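Local coordinates for epimerase (Methylomonas sp. DH-1, PDB 7CJ5), which catalyses the manganese-dependent epimerization of ketoses at C3, most actively on L-ribulose and also on D-ribulose, D-allulose and D-fructose, at residues A35-I40 with D273-A278; G110-A115 with I147-E152; A180-D185 with D205-V210. All coordinates share one frame; numbering follows the deposited sequence.

How the interactions relate
All three interactions belong to one parallel eight-stranded barrel. Interaction 1 ties the end of helix 22-35 and the turn into strand 39-43 to helix 271-286, closing a loop along the chain inside which the other two fall in series. Interaction 2 joins strands 107-112 and 148-152; interaction 3 joins 180-185 and 207-212. Their centres are about 10 Å apart, and together they hold strand ends carrying the manganese ligands Glu-152 and Asp-185. The centre of interaction 1 lies about 23 Å from that of interaction 2 and 21 Å from that of interaction 3, joining the last helix to the barrel wall away from the metal, though Tyr-39 packs against Tyr-209 of interaction 3.

Interaction 1 of 3, residues A35-I40 with D273-A278; sequences AGYDYI and DLAGKA. With MG (magnesium ion), chain E; BDF (beta-D-fructopyranose), chain F.
Tyr-37 meets Ala-275 because chi1 of -67° sets its CG anti to its own carbonyl carbon, beside the backbone N, sending the ring across to helix 271-286; chi2 of -79° then turns the CE2 side of the ring to the Ala-275 methyl. The phenol OH of Tyr-37 donates a hydrogen bond to Ala-275 O at 2.7 Å. It arrives well off the line of the carbonyl, at a C=O...O angle of 131°, and tilted somewhat from the carbonyl plane. Alongside this bond, Tyr-37 CE2 lies 4.0 Å from Ala-275 CB, while the CB of Ala-278, about one turn further along the helix, touches the hydroxyl.

Ala-35 makes the second point of contact. Its methyl CB points at the helix and sits 4.0 Å from Gly-276 N, and the Ala-35 and Gly-276 CA atoms are 4.6 Å apart. A water bridges the same two residues, donating to Ala-35 O and, at 2.7 Å, to Gly-276 O. Gly-36 follows with positive phi in a Schellman motif that ends helix 22-35 and swings the chain toward strand 39-43.

Away from the contact itself, Asp-38 OD1 accepts from O4 of a bound beta-D-fructopyranose at 2.6 Å and Asp-38 OD2 from its O3. Asp-273 OD1 lies 2.4 Å from a magnesium ion, but the residue has two conformers and this ligation is doubtful. Phe-245 of strand 242-245 packs against both Tyr-37 and Ala-278.

No charged pair spans the two segments. One buried hydroxyl-to-carbonyl bond, a water bridge and small methyl contacts make up the join, so the last helix is fastened to the barrel by neutral groups.

Interaction 2 of 3, residues G110-A115 with I147-E152; sequences GVIYCA and INIDLE. With MN (manganese (II) ion), chain C; FUD (D-fructose), chain D.
Glu-152 lies against Gly-110 with its CB 3.3 Å from Gly-110 O, and from there its extended side chain runs to the metal. Chi1 of -167° puts CG opposite the backbone N, and the carboxylate at the end divides its work: OE2 binds manganese at 2.0 Å, while OE1 accepts a hydrogen bond from O4 of D-fructose at 2.6 Å. Glu-152 is, by similarity, a proton donor/acceptor of the reaction. Val-111 CG2 also faces that sugar hydroxyl, and a side chain at Gly-110 would collide with O5.

The backbone of Glu-152 is gripped from two directions. Its N donates to Gly-110 O at 3.0 Å, from above the carbonyl plane, and its O accepts from Tyr-113 OH at 2.7 Å, lying at the edge of the ring. A phenylalanine in place of Tyr-113 would probably leave this buried carbonyl without its hydroxyl partner and the end of the strand less firmly fixed. One face of the ring is packed by Val-111 CG1.

Further out, Ile-112 CD1 meets Leu-151 CD2 at 3.6 Å, the two side chains crossing at about a right angle, and Ile-112 CD1 also touches Ile-149 CB. Met-135 of helix 125-143, the helix of this beta-alpha-beta unit, packs on both Ile-112 and Leu-151, and Leu-93 of helix 83-102 adds to Ile-112; strand 180-185 flanks the other edge of strand 148-152.

Interaction 3 of 3, residues A180-D185 with D205-V210; sequences AFLHLD and DRLGYV. With MN (manganese (II) ion), chain C.
Phe-181 packs straight onto the backbone of the neighbouring strand: its CB is 3.6 Å from Gly-208 CA, and the edge of its ring reaches Asp-205 O. A CB on Gly-208 would clash with that of Phe-181, so the missing side chain matters here.

Chi1 of 172° turns the His-183 imidazole away from its backbone N and lays it beside Tyr-209, pointing the same way. The tyrosine turns its edge to the imidazole face, with centroids 4.8 Å apart and planes at 51°; Tyr-209 CD1 comes 3.6 Å from His-183 NE2, while Tyr-209 CB sits over the imidazole face in a CH-pi contact. His-183 ND1 is hydrogen-bonded to Gly-110 N, fixing the ring's rotation, and Tyr-209 OH is hydrogen-bonded to Glu-41 and Thr-244.

On the opposite face of the sheet Leu-184 CG meets Leu-207 CD1 at 3.8 Å, crossing at about a right angle. Between the strands, Leu-182 O accepts Gly-208 N at 2.8 Å and, weakly, Tyr-209 N, at a beta bulge.

These are adjacent parallel strands of a TIM barrel, and Asp-185, binding manganese through OD2 at 2.0 Å, sits at the C-terminal strand end, this fold's usual active-site position.

Interaction 1 of 3, residues A35-I40 with D273-A278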
loop_
_atom_site.group_PDB
_atom_site.type_symbol
_atom_site.label_atom_id
_atom_site.label_comp_id
_atom_site.label_asym_id
_atom_site.label_seq_id
_atom_site.Cartn_x
_atom_site.Cartn_y
_atom_site.Cartn_z
ATOM N N ALA A 35 -9.813 -27.615 1.041
ATOM C CA ALA A 35 -10.619 -26.378 1.107
ATOM C C ALA A 35 -11.600 -26.334 -0.066
ATOM O O ALA A 35 -12.487 -25.472 -0.032
ATOM C CB ALA A 35 -9.728 -25.165 1.126
ATOM N N GLY A 36 -11.409 -27.203 -1.068
ATOM C CA GLY A 36 -12.339 -27.400 -2.198
ATOM C C GLY A 36 -11.910 -26.647 -3.443
ATOM O O GLY A 36 -12.726 -26.537 -4.395
ATOM N N TYR A 37 -10.676 -26.144 -3.460
ATOM C CA TYR A 37 -10.078 -25.472 -4.639
ATOM C C TYR A 37 -9.860 -26.484 -5.768
ATOM O O TYR A 37 -9.697 -27.691 -5.499
ATOM C CB TYR A 37 -8.785 -24.756 -4.257
ATOM C CG TYR A 37 -8.998 -23.589 -3.329
ATOM C CD1 TYR A 37 -9.441 -22.369 -3.813
ATOM C CD2 TYR A 37 -8.814 -23.720 -1.964
ATOM C CE1 TYR A 37 -9.652 -21.293 -2.969
ATOM C CE2 TYR A 37 -9.024 -22.655 -1.102
ATOM C CZ TYR A 37 -9.439 -21.434 -1.608
ATOM O OH TYR A 37 -9.668 -20.384 -0.770
ATOM N N ASP A 38 -9.904 -25.976 -7.002
ATOM C CA ASP A 38 -9.702 -26.740 -8.259
ATOM C C ASP A 38 -8.205 -26.873 -8.547
ATOM O O ASP A 38 -7.808 -27.858 -9.220
ATOM C CB ASP A 38 -10.402 -26.038 -9.424
ATOM C CG ASP A 38 -11.881 -25.830 -9.176
ATOM O OD1 ASP A 38 -12.568 -26.837 -8.922
ATOM O OD2 ASP A 38 -12.331 -24.670 -9.247
ATOM N N TYR A 39 -7.400 -25.923 -8.070
ATOM C CA TYR A 39 -5.945 -25.889 -8.357
ATOM C C TYR A 39 -5.211 -25.254 -7.181
ATOM O O TYR A 39 -5.829 -24.567 -6.341
ATOM C CB TYR A 39 -5.639 -25.169 -9.677
ATOM C CG TYR A 39 -5.857 -23.674 -9.679
ATOM C CD1 TYR A 39 -7.083 -23.134 -10.032
ATOM C CD2 TYR A 39 -4.844 -22.798 -9.324
ATOM C CE1 TYR A 39 -7.297 -21.768 -10.031
ATOM C CE2 TYR A 39 -5.040 -21.425 -9.321
ATOM C CZ TYR A 39 -6.275 -20.910 -9.664
ATOM O OH TYR A 39 -6.491 -19.565 -9.633
ATOM N N ILE A 40 -3.913 -25.524 -7.126
ATOM C CA ILE A 40 -2.961 -24.815 -6.234
ATOM C C ILE A 40 -2.127 -23.889 -7.116
ATOM O O ILE A 40 -1.714 -24.312 -8.222
ATOM C CB ILE A 40 -2.082 -25.790 -5.430
ATOM C CG1 ILE A 40 -1.124 -25.030 -4.509
ATOM C CG2 ILE A 40 -1.345 -26.760 -6.342
ATOM C CD1 ILE A 40 -0.659 -25.846 -3.335
ATOM N N ASP A 273 -8.955 -23.048 8.048
ATOM C CA ASP A 273 -10.160 -22.234 8.367
ATOM C C ASP A 273 -10.237 -21.032 7.421
ATOM O O ASP A 273 -11.331 -20.767 6.860
ATOM C CB ASP A 273 -10.137 -21.772 9.825
ATOM C CG ASP A 273 -10.449 -22.887 10.800
ATOM O OD1 ASP A 273 -10.998 -23.901 10.354
ATOM O OD2 ASP A 273 -10.127 -22.733 11.986
ATOM N N LEU A 274 -9.118 -20.327 7.263
ATOM C CA LEU A 274 -9.057 -19.091 6.439
ATOM C C LEU A 274 -9.411 -19.417 4.990
ATOM O O LEU A 274 -10.285 -18.716 4.424
ATOM C CB LEU A 274 -7.662 -18.478 6.514
ATOM C CG LEU A 274 -7.434 -17.307 5.558
ATOM C CD1 LEU A 274 -8.166 -16.076 6.044
ATOM C CD2 LEU A 274 -5.954 -17.010 5.400
ATOM N N ALA A 275 -8.735 -20.407 4.408
ATOM C CA ALA A 275 -8.841 -20.771 2.975
ATOM C C ALA A 275 -10.231 -21.339 2.673
ATOM O O ALA A 275 -10.752 -21.034 1.582
ATOM C CB ALA A 275 -7.759 -21.753 2.610
ATOM N N GLY A 276 -10.789 -22.148 3.583
ATOM C CA GLY A 276 -12.150 -22.714 3.465
ATOM C C GLY A 276 -13.202 -21.619 3.454
ATOM O O GLY A 276 -14.041 -21.595 2.525
ATOM N N LYS A 277 -13.157 -20.730 4.445
ATOM C CA LYS A 277 -14.077 -19.570 4.551
ATOM C C LYS A 277 -13.912 -18.663 3.322
ATOM O O LYS A 277 -14.921 -18.134 2.825
ATOM C CB LYS A 277 -13.790 -18.782 5.831
ATOM C CG LYS A 277 -14.066 -19.522 7.133
ATOM C CD LYS A 277 -15.524 -19.655 7.451
ATOM C CE LYS A 277 -15.781 -20.052 8.891
ATOM N NZ LYS A 277 -17.228 -20.212 9.146
ATOM N N ALA A 278 -12.682 -18.462 2.852
ATOM C CA ALA A 278 -12.406 -17.573 1.700
ATOM C C ALA A 278 -13.126 -18.118 0.466
ATOM O O ALA A 278 -13.771 -17.317 -0.242
ATOM C CB ALA A 278 -10.927 -17.451 1.456
HETATM MG MG MG E . -10.673 -26.033 11.412
HETATM C C1 BDF F . -16.460 -23.327 -11.339
HETATM C C2 BDF F . -16.863 -24.651 -10.706
HETATM C C3 BDF F . -15.642 -25.472 -10.255
HETATM C C4 BDF F . -16.089 -26.860 -9.807
HETATM C C5 BDF F . -16.849 -27.547 -10.928
HETATM C C6 BDF F . -18.009 -26.673 -11.363
HETATM O O1 BDF F . -17.624 -22.531 -11.520
HETATM O O2 BDF F . -17.675 -24.428 -9.578
HETATM O O3 BDF F . -14.990 -24.796 -9.186
HETATM O O4 BDF F . -14.958 -27.642 -9.419
HETATM O O5 BDF F . -15.984 -27.772 -12.045
HETATM O O6 BDF F . -17.572 -25.353 -11.730
HETATM O O HOH W 1 -14.651 -23.823 1.199
HETATM O O HOH W 2 -11.105 -27.934 12.115
HETATM O O HOH W 3 -10.285 -24.776 13.221
HETATM O O HOH W 4 -8.729 -26.378 10.963
#

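Interaction 2 of 3, residues G110-A115 with I147-E152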
loop_
_atom_site.group_PDB
_atom_site.type_symbol
_atom_site.label_atom_id
_atom_site.label_comp_id
_atom_site.label_asym_id
_atom_site.label_seq_id
_atom_site.Cartn_x
_atom_site.Cartn_y
_atom_site.Cartn_z
ATOM N N GLY A 110 1.674 -13.301 -11.615
ATOM C CA GLY A 110 2.359 -12.602 -10.518
ATOM C C GLY A 110 3.294 -11.524 -11.034
ATOM O O GLY A 110 3.102 -11.032 -12.177
ATOM N N VAL A 111 4.264 -11.147 -10.209
ATOM C CA VAL A 111 5.184 -10.012 -10.496
ATOM C C VAL A 111 6.384 -10.591 -11.251
ATOM O O VAL A 111 7.480 -10.706 -10.680
ATOM C CB VAL A 111 5.530 -9.240 -9.209
ATOM C CG1 VAL A 111 6.346 -7.985 -9.491
ATOM C CG2 VAL A 111 4.260 -8.868 -8.455
ATOM N N ILE A 112 6.136 -10.976 -12.504
ATOM C CA ILE A 112 7.117 -11.677 -13.383
ATOM C C ILE A 112 7.893 -10.636 -14.211
ATOM O O ILE A 112 8.821 -11.046 -14.929
ATOM C CB ILE A 112 6.400 -12.726 -14.261
ATOM C CG1 ILE A 112 5.266 -12.119 -15.091
ATOM C CG2 ILE A 112 5.905 -13.879 -13.408
ATOM C CD1 ILE A 112 4.612 -13.100 -16.066
ATOM N N TYR A 113 7.542 -9.346 -14.097
ATOM C CA TYR A 113 8.010 -8.258 -15.000
ATOM C C TYR A 113 8.963 -7.296 -14.266
ATOM O O TYR A 113 9.455 -6.361 -14.889
ATOM C CB TYR A 113 6.812 -7.499 -15.577
ATOM C CG TYR A 113 5.902 -6.941 -14.511
ATOM C CD1 TYR A 113 6.144 -5.702 -13.948
ATOM C CD2 TYR A 113 4.832 -7.677 -14.025
ATOM C CE1 TYR A 113 5.347 -5.197 -12.937
ATOM C CE2 TYR A 113 4.022 -7.188 -13.012
ATOM C CZ TYR A 113 4.277 -5.939 -12.468
ATOM O OH TYR A 113 3.494 -5.437 -11.468
ATOM N N CYS A 114 9.228 -7.513 -12.977
ATOM C CA CYS A 114 10.134 -6.659 -12.168
ATOM C C CYS A 114 10.435 -7.352 -10.840
ATOM O O CYS A 114 9.830 -8.407 -10.561
ATOM C CB CYS A 114 9.497 -5.298 -11.893
ATOM S SG CYS A 114 8.129 -5.386 -10.706
ATOM N N ALA A 115 11.330 -6.773 -10.046
ATOM C CA ALA A 115 11.603 -7.216 -8.662
ATOM C C ALA A 115 10.401 -6.828 -7.795
ATOM O O ALA A 115 9.990 -5.656 -7.829
ATOM C CB ALA A 115 12.888 -6.611 -8.164
ATOM N N ILE A 147 1.279 -22.052 -22.625
ATOM C CA ILE A 147 1.209 -21.309 -21.341
ATOM C C ILE A 147 0.913 -19.842 -21.641
ATOM O O ILE A 147 1.588 -19.244 -22.508
ATOM C CB ILE A 147 2.489 -21.514 -20.513
ATOM C CG1 ILE A 147 2.525 -22.924 -19.920
ATOM C CG2 ILE A 147 2.617 -20.449 -19.440
ATOM C CD1 ILE A 147 3.838 -23.292 -19.269
ATOM N N ASN A 148 -0.111 -19.316 -20.969
ATOM C CA ASN A 148 -0.414 -17.868 -20.917
ATOM C C ASN A 148 0.413 -17.259 -19.782
ATOM O O ASN A 148 0.576 -17.921 -18.740
ATOM C CB ASN A 148 -1.900 -17.592 -20.687
ATOM C CG ASN A 148 -2.798 -18.171 -21.758
ATOM O OD1 ASN A 148 -2.545 -18.014 -22.952
ATOM N ND2 ASN A 148 -3.882 -18.802 -21.333
ATOM N N ILE A 149 0.904 -16.038 -19.980
ATOM C CA ILE A 149 1.499 -15.221 -18.891
ATOM C C ILE A 149 0.513 -14.101 -18.537
ATOM O O ILE A 149 -0.073 -13.487 -19.460
ATOM C CB ILE A 149 2.907 -14.714 -19.256
ATOM C CG1 ILE A 149 2.906 -13.687 -20.389
ATOM C CG2 ILE A 149 3.827 -15.882 -19.575
ATOM C CD1 ILE A 149 4.168 -12.844 -20.434
ATOM N N ASP A 150 0.313 -13.883 -17.235
ATOM C CA ASP A 150 -0.633 -12.876 -16.697
ATOM C C ASP A 150 0.178 -11.955 -15.784
ATOM O O ASP A 150 0.700 -12.447 -14.765
ATOM C CB ASP A 150 -1.809 -13.559 -15.994
ATOM C CG ASP A 150 -2.270 -14.808 -16.725
ATOM O OD1 ASP A 150 -3.046 -14.671 -17.688
ATOM O OD2 ASP A 150 -1.823 -15.909 -16.342
ATOM N N LEU A 151 0.304 -10.686 -16.171
ATOM C CA LEU A 151 1.167 -9.692 -15.486
ATOM C C LEU A 151 0.369 -9.055 -14.351
ATOM O O LEU A 151 -0.639 -8.357 -14.633
ATOM C CB LEU A 151 1.614 -8.636 -16.490
ATOM C CG LEU A 151 2.242 -9.166 -17.774
ATOM C CD1 LEU A 151 2.647 -8.018 -18.669
ATOM C CD2 LEU A 151 3.440 -10.042 -17.490
ATOM N N GLU A 152 0.787 -9.317 -13.116
ATOM C CA GLU A 152 0.037 -8.902 -11.912
ATOM C C GLU A 152 0.338 -7.441 -11.592
ATOM O O GLU A 152 1.455 -7.141 -11.155
ATOM C CB GLU A 152 0.378 -9.760 -10.702
ATOM C CG GLU A 152 -0.601 -9.535 -9.570
ATOM C CD GLU A 152 -0.304 -10.299 -8.294
ATOM O OE1 GLU A 152 0.685 -11.050 -8.272
ATOM O OE2 GLU A 152 -1.085 -10.148 -7.330
HETATM MN MN MN C . -1.527 -11.124 -5.623
HETATM C C1 FUD D . 2.129 -9.808 -3.465
HETATM C C2 FUD D . 1.036 -10.541 -4.194
HETATM C C3 FUD D . 1.283 -11.976 -4.585
HETATM C C4 FUD D . 2.665 -11.957 -5.207
HETATM C C5 FUD D . 3.356 -13.293 -5.474
HETATM C C6 FUD D . 2.621 -14.535 -5.009
HETATM O O1 FUD D . 1.608 -8.661 -2.791
HETATM O O2 FUD D . -0.021 -9.977 -4.446
HETATM O O3 FUD D . 0.298 -12.428 -5.519
HETATM O O4 FUD D . 2.506 -11.217 -6.403
HETATM O O5 FUD D . 3.688 -13.386 -6.858
HETATM O O6 FUD D . 3.462 -15.679 -5.317
#

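Interaction 3 of 3, residues A180-D185 with D205-V210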
loop_
_atom_site.group_PDB
_atom_site.type_symbol
_atom_site.label_atom_id
_atom_site.label_comp_id
_atom_site.label_asym_id
_atom_site.label_seq_id
_atom_site.Cartn_x
_atom_site.Cartn_y
_atom_site.Cartn_z
ATOM N N ALA A 180 -0.253 -13.071 -23.655
ATOM C CA ALA A 180 0.046 -12.156 -22.528
ATOM C C ALA A 180 -1.249 -11.472 -22.084
ATOM O O ALA A 180 -1.995 -10.950 -22.964
ATOM C CB ALA A 180 1.114 -11.163 -22.918
ATOM N N PHE A 181 -1.524 -11.492 -20.780
ATOM C CA PHE A 181 -2.812 -11.056 -20.191
ATOM C C PHE A 181 -2.546 -10.169 -18.974
ATOM O O PHE A 181 -1.416 -10.196 -18.433
ATOM C CB PHE A 181 -3.666 -12.258 -19.784
ATOM C CG PHE A 181 -4.197 -13.084 -20.928
ATOM C CD1 PHE A 181 -3.429 -14.085 -21.496
ATOM C CD2 PHE A 181 -5.470 -12.867 -21.430
ATOM C CE1 PHE A 181 -3.914 -14.845 -22.548
ATOM C CE2 PHE A 181 -5.957 -13.627 -22.484
ATOM C CZ PHE A 181 -5.174 -14.611 -23.046
ATOM N N LEU A 182 -3.564 -9.396 -18.588
ATOM C CA LEU A 182 -3.606 -8.631 -17.320
ATOM C C LEU A 182 -3.981 -9.587 -16.182
ATOM O O LEU A 182 -4.855 -10.477 -16.378
ATOM C CB LEU A 182 -4.636 -7.502 -17.434
ATOM C CG LEU A 182 -4.680 -6.535 -16.252
ATOM C CD1 LEU A 182 -3.427 -5.679 -16.208
ATOM C CD2 LEU A 182 -5.923 -5.665 -16.325
ATOM N N HIS A 183 -3.357 -9.373 -15.028
ATOM C CA HIS A 183 -3.655 -10.053 -13.747
ATOM C C HIS A 183 -3.978 -8.960 -12.719
ATOM O O HIS A 183 -3.144 -8.059 -12.521
ATOM C CB HIS A 183 -2.489 -10.996 -13.434
ATOM C CG HIS A 183 -2.522 -11.642 -12.093
ATOM N ND1 HIS A 183 -1.458 -12.393 -11.628
ATOM C CD2 HIS A 183 -3.449 -11.634 -11.116
ATOM C CE1 HIS A 183 -1.741 -12.835 -10.421
ATOM N NE2 HIS A 183 -2.957 -12.376 -10.082
ATOM N N LEU A 184 -5.199 -8.981 -12.185
ATOM C CA LEU A 184 -5.685 -8.007 -11.177
ATOM C C LEU A 184 -5.779 -8.691 -9.813
ATOM O O LEU A 184 -6.091 -9.885 -9.754
ATOM C CB LEU A 184 -7.043 -7.444 -11.598
ATOM C CG LEU A 184 -7.022 -6.411 -12.721
ATOM C CD1 LEU A 184 -8.443 -6.002 -13.096
ATOM C CD2 LEU A 184 -6.197 -5.189 -12.333
ATOM N N ASP A 185 -5.533 -7.917 -8.762
ATOM C CA ASP A 185 -5.498 -8.375 -7.354
ATOM C C ASP A 185 -6.266 -7.356 -6.512
ATOM O O ASP A 185 -5.845 -6.191 -6.492
ATOM C CB ASP A 185 -4.048 -8.507 -6.894
ATOM C CG ASP A 185 -3.901 -8.979 -5.459
ATOM O OD1 ASP A 185 -4.716 -8.558 -4.625
ATOM O OD2 ASP A 185 -2.959 -9.759 -5.186
ATOM N N ASP A 205 -11.680 -9.142 -22.235
ATOM C CA ASP A 205 -11.082 -10.459 -22.577
ATOM C C ASP A 205 -9.572 -10.449 -22.304
ATOM O O ASP A 205 -8.958 -11.519 -22.373
ATOM C CB ASP A 205 -11.369 -10.836 -24.029
ATOM C CG ASP A 205 -12.804 -11.268 -24.262
ATOM O OD1 ASP A 205 -13.437 -11.742 -23.289
ATOM O OD2 ASP A 205 -13.285 -11.117 -25.408
ATOM N N ARG A 206 -8.983 -9.294 -22.001
ATOM C CA ARG A 206 -7.527 -9.222 -21.740
ATOM C C ARG A 206 -7.268 -9.473 -20.254
ATOM O O ARG A 206 -6.093 -9.640 -19.902
ATOM C CB ARG A 206 -6.950 -7.913 -22.287
ATOM C CG ARG A 206 -6.870 -7.922 -23.808
ATOM C CD ARG A 206 -5.598 -7.288 -24.335
ATOM N NE ARG A 206 -5.714 -5.844 -24.259
ATOM C CZ ARG A 206 -4.695 -4.996 -24.246
ATOM N NH1 ARG A 206 -4.940 -3.701 -24.185
ATOM N NH2 ARG A 206 -3.449 -5.436 -24.283
ATOM N N LEU A 207 -8.315 -9.566 -19.423
ATOM C CA LEU A 207 -8.145 -10.025 -18.016
ATOM C C LEU A 207 -7.960 -11.547 -18.022
ATOM O O LEU A 207 -8.895 -12.272 -18.441
ATOM C CB LEU A 207 -9.338 -9.608 -17.147
ATOM C CG LEU A 207 -9.211 -9.988 -15.669
ATOM C CD1 LEU A 207 -8.012 -9.299 -15.032
ATOM C CD2 LEU A 207 -10.478 -9.643 -14.907
ATOM N N GLY A 208 -6.801 -12.024 -17.575
ATOM C CA GLY A 208 -6.409 -13.438 -17.723
ATOM C C GLY A 208 -6.267 -14.158 -16.394
ATOM O O GLY A 208 -6.179 -15.388 -16.407
ATOM N N TYR A 209 -6.232 -13.434 -15.279
ATOM C CA TYR A 209 -5.976 -14.026 -13.943
ATOM C C TYR A 209 -6.456 -13.069 -12.852
ATOM O O TYR A 209 -6.327 -11.843 -13.023
ATOM C CB TYR A 209 -4.486 -14.354 -13.808
ATOM C CG TYR A 209 -4.167 -15.541 -12.937
ATOM C CD1 TYR A 209 -4.221 -15.454 -11.554
ATOM C CD2 TYR A 209 -3.807 -16.755 -13.496
ATOM C CE1 TYR A 209 -3.923 -16.548 -10.752
ATOM C CE2 TYR A 209 -3.504 -17.853 -12.706
ATOM C CZ TYR A 209 -3.554 -17.749 -11.329
ATOM O OH TYR A 209 -3.236 -18.835 -10.561
ATOM N N VAL A 210 -6.952 -13.621 -11.741
ATOM C CA VAL A 210 -7.470 -12.815 -10.602
ATOM C C VAL A 210 -6.895 -13.327 -9.277
ATOM O O VAL A 210 -6.906 -14.547 -9.031
ATOM C CB VAL A 210 -9.008 -12.811 -10.608
ATOM C CG1 VAL A 210 -9.573 -12.212 -9.331
ATOM C CG2 VAL A 210 -9.543 -12.083 -11.830
HETATM MN MN MN C . -1.527 -11.124 -5.623
#